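Transcriptional regulator (AraC-type DNA-binding domain-containing proteins) (Chromobacterium violaceum, PDB 3OIO) probably binds specific DNA sequences and regulates transcription, the chain here being the AraC-type helix-turn-helix DNA-binding domain of a longer protein. Local coordinates at residues Y55-R60 / C82-G87; R60-R65 / N96-T101; L67-S72 / R103-Q108. One frame throughout, in Å; residues are numbered along the deposited sequence. Where two conformers were deposited one is given.

In the fold
Helix 52-70 enters all three contacts of this all-helical AraC-type domain. Contact 1 lies nearest the centre of the chain and contact 3 furthest out, its centre about 17 Å from that of the chain, yet both are partly buried; contact 2 is a surface contact between them. The chemistry changes along the helix. Contact 1 sets an arginine on a loop carbonyl and over an aromatic face, contact 2 is packing around a phenylalanine, and contact 3 gathers helix-end carbonyls around another arginine. Contacts 1 and 2 share Arg-60 and touch where Phe-84 meets Leu-61, while Arg-65 of contact 2 faces Glu-105 of contact 3 in a long, weak ion pair.

Contact 1: residues Y55-R60 / C82-G87; sequences YYLELR and CGFSSG
Cys-82, just past the end of helix 75-81, meets Arg-60 where the backbones come closest, the two CA atoms 5.4 Å apart. The turn 82-86 links helices 75-81 and 87-98, the second helix-turn-helix of an AraC-type domain, and it is held here against the long helix 52-70 that joins the two halves of the fold. The carbonyl oxygen of Cys-82 is the main polar anchor: Arg-60 NE donates to Cys-82 O at 2.8 Å with an N-H...O angle of 170°, and the acceptor lies practically in the guanidinium plane. Arg-60 NH1 adds a weak second bond to the same oxygen. The side chain of Cys-82 lies alongside the helix, its CB 3.7 Å from Arg-60 O, and its sulfur packs further along helix 52-70 near Ala-64 and Leu-67.

Gly-83 follows with positive phi (89°) as the C' residue of a Schellman motif that closes helix 75-81, a backbone conformation that suits glycine.

Phe-84 then brings its ring under the guanidinium. Arg-60 bends at chi3 (42°), which folds its end back over the ring in a cation-pi contact: CZ of Arg-60 stands 4.5 Å from the centroid of the Phe-84 ring and NH1 lies above the ring centre. One guanidinium thus serves both a carbonyl at its edge and an aromatic face. At the far end of the phenylalanine ring, Leu-57 crosses at about a right angle, its CD1 3.6 Å from Phe-84 CZ. Beyond Phe-84 the loop leaves the long helix, and Ser-86 takes the N-cap position of helix 87-98, its OG bonded to His-89 N.

Contact 2: residues R60-R65 / N96-T101; sequences RLNRAR and NHFNIT
Phe-98 has its CG anti to the carbonyl carbon (chi1 -75°), which directs the ring to helix 52-70, while Arg-65, with CG opposite its own N and an extended chain to NE, runs out to meet it. This is helix-to-helix packing within the AraC-type DNA-binding domain, where the C-terminal end of helix 87-98 leans on the long helix. Arg-65 lays its aliphatic part over one face of the phenylalanine: CD is 4.1 Å from the centroid of the Phe-98 ring, a CH-pi contact, with guanidinium and ring planes 34° apart. His-97 CD2 stands over the opposite face, near the ring centre, and the phenyl ring therefore lies between the imidazole and the arginine chain. The rim of the ring points into the helix surface, where CE2 of Phe-98 comes within 3.6 Å of Leu-61 O.

Leu-61 is the buried member, its CD1 packed 3.7 Å from His-97 CB, and it also packs on Phe-84 and Thr-93. Asn-62 stands nearly upright to the ring, amide and ring planes 79° apart. Its ND2 is engaged by Glu-58 O one turn back, which helps hold the amide in place, and its OD1 reaches the ring edge 3.6 Å from Phe-98 CZ.

Contact 3: residues L67-S72 / R103-Q108; sequences LLQQTS and REERAQ. With SO4 (sulfate ion), chain C.
Arg-106 reaches from helix 102-107 to the C-terminal end of helix 52-70, and the tight half of the contact is built around its guanidinium, in one of two conformers of this side chain. This pairing ties the last helix of the AraC-type domain to the long helix. Arg-106 NE donates to Leu-68 O at 2.9 Å, nearly straight at 168°, with the oxygen close to the guanidinium plane, and NH2 adds weak bonds to Leu-67 O and Leu-68 O. Bends at chi2 and chi3 (-51°) turn the group onto these carbonyls. Leu-68 CD2 lies over one guanidinium face and Thr-71 O over the opposite one, while NH1 is bonded to Lys-73 O. Thr-71 OG1 donates to Leu-67 O at 2.8 Å, from above the carbonyl plane. Beside this network Leu-68 crosses Glu-105 at about a right angle, its CB 4.1 Å from Glu-105 CG, and presses on Ile-75 and Ile-78 of helix 75-81.

The other flank is looser and wetter. Gln-69 stretches out to Glu-105, amide and carboxylate planes at 90° to each other, and a water joins them: it accepts from Gln-69 NE2 and donates to Glu-105 OE2 at 2.6 Å and also to the backbone O of Glu-105. The second carboxylate oxygen, OE1, is held by Tyr-94 OH. At the exposed start of the segment, Arg-103 NH2 gives a hydrogen bond of 2.9 Å to O4 of a sulfate, probably from the crystallisation liquor, which is also bound by Ile-75 N.

The carbonyl ends gathered at the C-terminus of helix 52-70 would be expected to carry negative potential, which a guanidinium could offset. In this conformer, one guanidinium with donors on Leu-67 O, Leu-68 O and Lys-73 O bridges the end of helix 52-70 and the residues after it to helix 102-107.

Contact 1: residues Y55-R60 / C82-G87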
# COMPACT_ATOMS: atom_id res chain seq x y z
N TYR A 55 4.73 4.57 2.07
CA TYR A 55 4.94 3.21 1.59
C TYR A 55 3.65 2.38 1.84
O TYR A 55 3.25 1.56 1.00
CB TYR A 55 6.17 2.56 2.27
CG TYR A 55 6.45 1.22 1.69
CD1 TYR A 55 7.28 1.07 0.59
CD2 TYR A 55 5.81 0.08 2.22
CE1 TYR A 55 7.49 -0.21 0.02
CE2 TYR A 55 6.00 -1.18 1.66
CZ TYR A 55 6.86 -1.32 0.58
OH TYR A 55 7.05 -2.57 0.02
N TYR A 56 3.02 2.59 2.98
CA TYR A 56 1.78 1.84 3.29
C TYR A 56 0.69 2.13 2.24
O TYR A 56 -0.04 1.22 1.80
CB TYR A 56 1.28 2.23 4.70
CG TYR A 56 0.72 1.08 5.52
CD1 TYR A 56 0.11 -0.04 4.89
CD2 TYR A 56 0.76 1.13 6.92
CE1 TYR A 56 -0.40 -1.10 5.67
CE2 TYR A 56 0.25 0.08 7.71
CZ TYR A 56 -0.34 -1.02 7.08
OH TYR A 56 -0.85 -2.01 7.88
N LEU A 57 0.60 3.39 1.84
CA LEU A 57 -0.33 3.76 0.77
C LEU A 57 0.06 3.02 -0.53
O LEU A 57 -0.82 2.50 -1.23
CB LEU A 57 -0.30 5.27 0.54
CG LEU A 57 -1.21 5.76 -0.61
CD1 LEU A 57 -2.71 5.42 -0.35
CD2 LEU A 57 -1.00 7.30 -0.87
N GLU A 58 1.36 2.99 -0.87
CA GLU A 58 1.77 2.24 -2.06
C GLU A 58 1.33 0.77 -2.00
O GLU A 58 0.89 0.19 -2.99
CB GLU A 58 3.29 2.24 -2.24
CG GLU A 58 3.92 3.58 -2.47
CD GLU A 58 5.43 3.44 -2.64
OE1 GLU A 58 5.87 2.60 -3.45
OE2 GLU A 58 6.19 4.15 -1.94
N LEU A 59 1.49 0.17 -0.82
CA LEU A 59 1.13 -1.22 -0.62
C LEU A 59 -0.38 -1.42 -0.82
O LEU A 59 -0.81 -2.33 -1.55
CB LEU A 59 1.56 -1.58 0.79
CG LEU A 59 1.46 -2.98 1.33
CD1 LEU A 59 2.24 -3.05 2.66
CD2 LEU A 59 -0.01 -3.27 1.52
N ARG A 60 -1.18 -0.55 -0.21
CA ARG A 60 -2.65 -0.62 -0.34
C ARG A 60 -3.08 -0.39 -1.80
O ARG A 60 -4.00 -1.07 -2.28
CB ARG A 60 -3.31 0.40 0.60
CG ARG A 60 -3.15 -0.03 2.10
CD ARG A 60 -3.38 1.12 3.14
NE ARG A 60 -4.53 1.89 2.67
CZ ARG A 60 -4.63 3.21 2.66
NH1 ARG A 60 -5.71 3.76 2.05
NH2 ARG A 60 -3.68 3.96 3.24
N CYS A 82 -9.35 -1.67 0.51
CA CYS A 82 -7.94 -1.33 0.60
C CYS A 82 -7.74 -0.11 1.49
O CYS A 82 -6.69 0.54 1.44
CB CYS A 82 -7.35 -1.12 -0.79
SG CYS A 82 -7.40 -2.63 -1.76
N GLY A 83 -8.75 0.20 2.32
CA GLY A 83 -8.59 1.20 3.38
C GLY A 83 -8.91 2.64 3.00
O GLY A 83 -8.62 3.55 3.78
N PHE A 84 -9.45 2.86 1.81
CA PHE A 84 -9.79 4.21 1.34
C PHE A 84 -11.14 4.61 1.89
O PHE A 84 -11.94 3.75 2.25
CB PHE A 84 -9.72 4.27 -0.20
CG PHE A 84 -8.33 4.09 -0.69
CD1 PHE A 84 -7.49 5.20 -0.82
CD2 PHE A 84 -7.83 2.81 -0.94
CE1 PHE A 84 -6.15 5.03 -1.23
CE2 PHE A 84 -6.49 2.64 -1.35
CZ PHE A 84 -5.66 3.77 -1.50
N SER A 85 -11.44 5.89 1.98
CA SER A 85 -12.74 6.23 2.52
C SER A 85 -13.60 7.03 1.59
O SER A 85 -14.60 7.58 2.03
CB SER A 85 -12.65 6.96 3.84
OG SER A 85 -13.78 6.64 4.60
N SER A 86 -13.19 7.12 0.34
CA SER A 86 -14.15 7.49 -0.69
C SER A 86 -13.65 7.04 -2.03
O SER A 86 -12.43 6.81 -2.22
CB SER A 86 -14.42 9.00 -0.72
OG SER A 86 -13.36 9.74 -1.30
N GLY A 87 -14.59 6.94 -2.97
CA GLY A 87 -14.26 6.64 -4.34
C GLY A 87 -13.34 7.67 -4.95
O GLY A 87 -12.32 7.29 -5.54

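Contact 2: residues R60-R65 / N96-T101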
# COMPACT_ATOMS: atom_id res chain seq x y z
N ARG A 60 -1.18 -0.55 -0.21
CA ARG A 60 -2.65 -0.62 -0.34
C ARG A 60 -3.08 -0.39 -1.80
O ARG A 60 -4.00 -1.07 -2.28
CB ARG A 60 -3.31 0.40 0.60
CG ARG A 60 -3.15 -0.03 2.10
CD ARG A 60 -3.38 1.12 3.14
NE ARG A 60 -4.53 1.89 2.67
CZ ARG A 60 -4.63 3.21 2.66
NH1 ARG A 60 -5.71 3.76 2.05
NH2 ARG A 60 -3.68 3.96 3.24
N LEU A 61 -2.41 0.53 -2.50
CA LEU A 61 -2.70 0.77 -3.93
C LEU A 61 -2.34 -0.45 -4.80
O LEU A 61 -3.07 -0.76 -5.76
CB LEU A 61 -1.93 2.00 -4.44
CG LEU A 61 -2.58 3.30 -3.93
CD1 LEU A 61 -1.61 4.47 -4.23
CD2 LEU A 61 -4.03 3.61 -4.49
N ASN A 62 -1.23 -1.14 -4.47
CA ASN A 62 -0.91 -2.35 -5.18
C ASN A 62 -1.89 -3.48 -4.90
O ASN A 62 -2.19 -4.27 -5.82
CB ASN A 62 0.56 -2.77 -4.92
CG ASN A 62 1.51 -2.06 -5.87
OD1 ASN A 62 1.70 -2.49 -7.03
ND2 ASN A 62 2.09 -0.95 -5.41
N ARG A 63 -2.39 -3.59 -3.66
CA ARG A 63 -3.44 -4.58 -3.42
C ARG A 63 -4.68 -4.21 -4.28
O ARG A 63 -5.35 -5.08 -4.86
CB ARG A 63 -3.80 -4.69 -1.92
CG ARG A 63 -5.00 -5.62 -1.63
CD ARG A 63 -4.91 -7.06 -2.16
NE ARG A 63 -3.69 -7.80 -1.85
CZ ARG A 63 -3.50 -8.54 -0.76
NH1 ARG A 63 -2.35 -9.22 -0.59
NH2 ARG A 63 -4.43 -8.60 0.19
N ALA A 64 -4.98 -2.92 -4.36
CA ALA A 64 -6.14 -2.47 -5.16
C ALA A 64 -5.94 -2.88 -6.63
O ALA A 64 -6.87 -3.33 -7.33
CB ALA A 64 -6.32 -0.97 -5.03
N ARG A 65 -4.72 -2.70 -7.12
CA ARG A 65 -4.42 -3.10 -8.50
C ARG A 65 -4.69 -4.59 -8.70
O ARG A 65 -5.28 -5.00 -9.73
CB ARG A 65 -2.96 -2.72 -8.84
CG ARG A 65 -2.53 -3.16 -10.25
CD ARG A 65 -1.20 -2.55 -10.62
NE ARG A 65 -0.79 -2.99 -11.94
CZ ARG A 65 -0.05 -4.08 -12.19
NH1 ARG A 65 0.38 -4.85 -11.19
NH2 ARG A 65 0.25 -4.43 -13.45
N ASN A 96 -2.70 9.05 -9.60
CA ASN A 96 -1.42 9.71 -9.36
C ASN A 96 -0.27 8.69 -9.28
O ASN A 96 0.86 8.93 -9.77
CB ASN A 96 -1.48 10.52 -8.07
CG ASN A 96 -0.16 11.20 -7.76
OD1 ASN A 96 0.35 11.96 -8.56
ND2 ASN A 96 0.41 10.90 -6.60
N HIS A 97 -0.55 7.54 -8.68
CA HIS A 97 0.49 6.57 -8.43
C HIS A 97 0.84 5.75 -9.69
O HIS A 97 2.03 5.54 -9.98
CB HIS A 97 0.08 5.61 -7.31
CG HIS A 97 1.16 4.65 -6.95
ND1 HIS A 97 2.25 5.03 -6.19
CD2 HIS A 97 1.36 3.36 -7.32
CE1 HIS A 97 3.05 3.98 -6.06
NE2 HIS A 97 2.54 2.96 -6.75
N PHE A 98 -0.20 5.29 -10.41
CA PHE A 98 -0.02 4.35 -11.51
C PHE A 98 -0.14 4.99 -12.89
O PHE A 98 0.12 4.33 -13.91
CB PHE A 98 -1.05 3.22 -11.41
CG PHE A 98 -0.74 2.22 -10.35
CD1 PHE A 98 0.41 1.41 -10.43
CD2 PHE A 98 -1.60 2.06 -9.25
CE1 PHE A 98 0.72 0.46 -9.41
CE2 PHE A 98 -1.33 1.10 -8.26
CZ PHE A 98 -0.18 0.30 -8.33
N ASN A 99 -0.54 6.26 -12.90
CA ASN A 99 -0.75 7.01 -14.15
C ASN A 99 -1.79 6.40 -15.07
O ASN A 99 -1.70 6.55 -16.29
CB ASN A 99 0.57 7.20 -14.88
CG ASN A 99 1.54 8.01 -14.08
OD1 ASN A 99 2.68 7.60 -13.87
ND2 ASN A 99 1.10 9.14 -13.59
N ILE A 100 -2.75 5.69 -14.47
CA ILE A 100 -4.00 5.31 -15.10
C ILE A 100 -5.04 5.23 -14.02
O ILE A 100 -4.70 5.04 -12.84
CB ILE A 100 -3.95 3.97 -15.87
CG1 ILE A 100 -3.59 2.81 -14.96
CG2 ILE A 100 -2.99 4.04 -17.07
CD1 ILE A 100 -3.84 1.40 -15.71
N THR A 101 -6.31 5.33 -14.39
CA THR A 101 -7.36 5.26 -13.40
C THR A 101 -7.69 3.80 -13.05
O THR A 101 -7.34 2.87 -13.80
CB THR A 101 -8.65 5.92 -13.93
OG1 THR A 101 -9.11 5.17 -15.08
CG2 THR A 101 -8.41 7.39 -14.28

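Contact 3: residues L67-S72 / R103-Q108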
# COMPACT_ATOMS: atom_id res chain seq x y z
N LEU A 67 -6.80 -6.43 -7.06
CA LEU A 67 -8.27 -6.62 -7.04
C LEU A 67 -8.94 -6.12 -8.35
O LEU A 67 -9.92 -6.71 -8.81
CB LEU A 67 -8.89 -5.92 -5.82
CG LEU A 67 -8.47 -6.50 -4.46
CD1 LEU A 67 -8.99 -5.59 -3.34
CD2 LEU A 67 -8.97 -7.94 -4.24
N LEU A 68 -8.39 -5.07 -8.93
CA LEU A 68 -8.89 -4.56 -10.20
C LEU A 68 -8.64 -5.53 -11.31
O LEU A 68 -9.43 -5.61 -12.28
CB LEU A 68 -8.22 -3.24 -10.53
CG LEU A 68 -8.77 -2.08 -9.65
CD1 LEU A 68 -7.77 -0.94 -9.67
CD2 LEU A 68 -10.17 -1.61 -10.12
N GLN A 69 -7.55 -6.27 -11.19
CA GLN A 69 -7.22 -7.24 -12.23
C GLN A 69 -7.94 -8.58 -12.05
O GLN A 69 -8.05 -9.34 -13.02
CB GLN A 69 -5.71 -7.43 -12.35
CG GLN A 69 -5.03 -6.17 -12.82
CD GLN A 69 -3.55 -6.30 -12.92
OE1 GLN A 69 -2.92 -7.05 -12.16
NE2 GLN A 69 -2.97 -5.56 -13.82
N GLN A 70 -8.50 -8.84 -10.85
CA GLN A 70 -9.11 -10.15 -10.55
C GLN A 70 -10.51 -10.25 -9.95
O GLN A 70 -10.93 -11.36 -9.58
CB GLN A 70 -8.19 -10.93 -9.65
CG GLN A 70 -6.76 -10.87 -10.12
CD GLN A 70 -5.82 -11.57 -9.22
OE1 GLN A 70 -6.22 -12.46 -8.45
NE2 GLN A 70 -4.55 -11.22 -9.31
N THR A 71 -11.29 -9.20 -9.90
CA THR A 71 -12.59 -9.34 -9.28
C THR A 71 -13.57 -8.52 -10.10
O THR A 71 -13.16 -7.74 -10.94
CB THR A 71 -12.57 -8.79 -7.81
OG1 THR A 71 -12.45 -7.36 -7.84
CG2 THR A 71 -11.40 -9.36 -6.99
N SER A 72 -14.86 -8.67 -9.84
CA SER A 72 -15.85 -7.79 -10.46
C SER A 72 -16.36 -6.80 -9.42
O SER A 72 -17.45 -6.24 -9.58
CB SER A 72 -17.01 -8.62 -11.03
OG SER A 72 -17.67 -9.29 -9.97
N ARG A 103 -10.54 2.39 -13.33
CA ARG A 103 -11.38 1.88 -14.41
C ARG A 103 -10.53 1.47 -15.61
O ARG A 103 -10.79 0.42 -16.24
CB ARG A 103 -12.48 2.93 -14.77
CG ARG A 103 -13.48 2.54 -15.82
CD ARG A 103 -14.65 3.58 -15.82
NE ARG A 103 -15.71 3.25 -14.84
CZ ARG A 103 -15.81 3.75 -13.60
NH1 ARG A 103 -14.94 4.64 -13.14
NH2 ARG A 103 -16.81 3.36 -12.82
N GLU A 104 -9.47 2.24 -15.90
CA GLU A 104 -8.58 1.90 -17.03
C GLU A 104 -7.81 0.63 -16.68
O GLU A 104 -7.61 -0.24 -17.55
CB GLU A 104 -7.63 3.07 -17.33
CG GLU A 104 -8.32 4.21 -18.07
CD GLU A 104 -7.55 5.54 -18.13
OE1 GLU A 104 -6.68 5.86 -17.28
OE2 GLU A 104 -7.90 6.32 -19.04
N GLU A 105 -7.37 0.51 -15.43
CA GLU A 105 -6.63 -0.71 -15.00
C GLU A 105 -7.52 -1.94 -15.22
O GLU A 105 -7.09 -2.95 -15.80
CB GLU A 105 -6.26 -0.62 -13.51
CG GLU A 105 -5.32 -1.77 -13.07
CD GLU A 105 -3.88 -1.49 -13.47
OE1 GLU A 105 -3.26 -0.59 -12.89
OE2 GLU A 105 -3.37 -2.18 -14.38
N ARG A 106 -8.77 -1.86 -14.77
CA ARG A 106 -9.65 -3.01 -14.97
C ARG A 106 -9.91 -3.28 -16.45
O ARG A 106 -9.91 -4.46 -16.89
CB ARG A 106 -10.96 -2.87 -14.21
CG ARG A 106 -11.96 -3.88 -14.74
CD ARG A 106 -12.90 -4.38 -13.71
NE ARG A 106 -12.24 -4.86 -12.50
CZ ARG A 106 -12.86 -4.90 -11.33
NH1 ARG A 106 -14.13 -4.52 -11.25
NH2 ARG A 106 -12.23 -5.34 -10.25
N ALA A 107 -10.07 -2.22 -17.25
CA ALA A 107 -10.32 -2.43 -18.70
C ALA A 107 -9.14 -3.13 -19.35
O ALA A 107 -9.33 -3.90 -20.31
CB ALA A 107 -10.58 -1.09 -19.41
N GLN A 108 -7.94 -2.87 -18.83
CA GLN A 108 -6.73 -3.45 -19.41
C GLN A 108 -6.27 -4.78 -18.79
O GLN A 108 -5.20 -5.29 -19.18
CB GLN A 108 -5.61 -2.40 -19.34
CG GLN A 108 -5.90 -1.18 -20.21
CD GLN A 108 -4.88 -0.06 -19.99
OE1 GLN A 108 -3.74 -0.34 -19.60
NE2 GLN A 108 -5.28 1.20 -20.24
S SO4 C . -17.98 0.44 -11.33
O1 SO4 C . -17.76 1.78 -10.72
O2 SO4 C . -16.98 -0.54 -10.83
O3 SO4 C . -19.28 -0.14 -10.92
O4 SO4 C . -17.90 0.62 -12.78
O HOH W 1 -4.55 -3.91 -15.97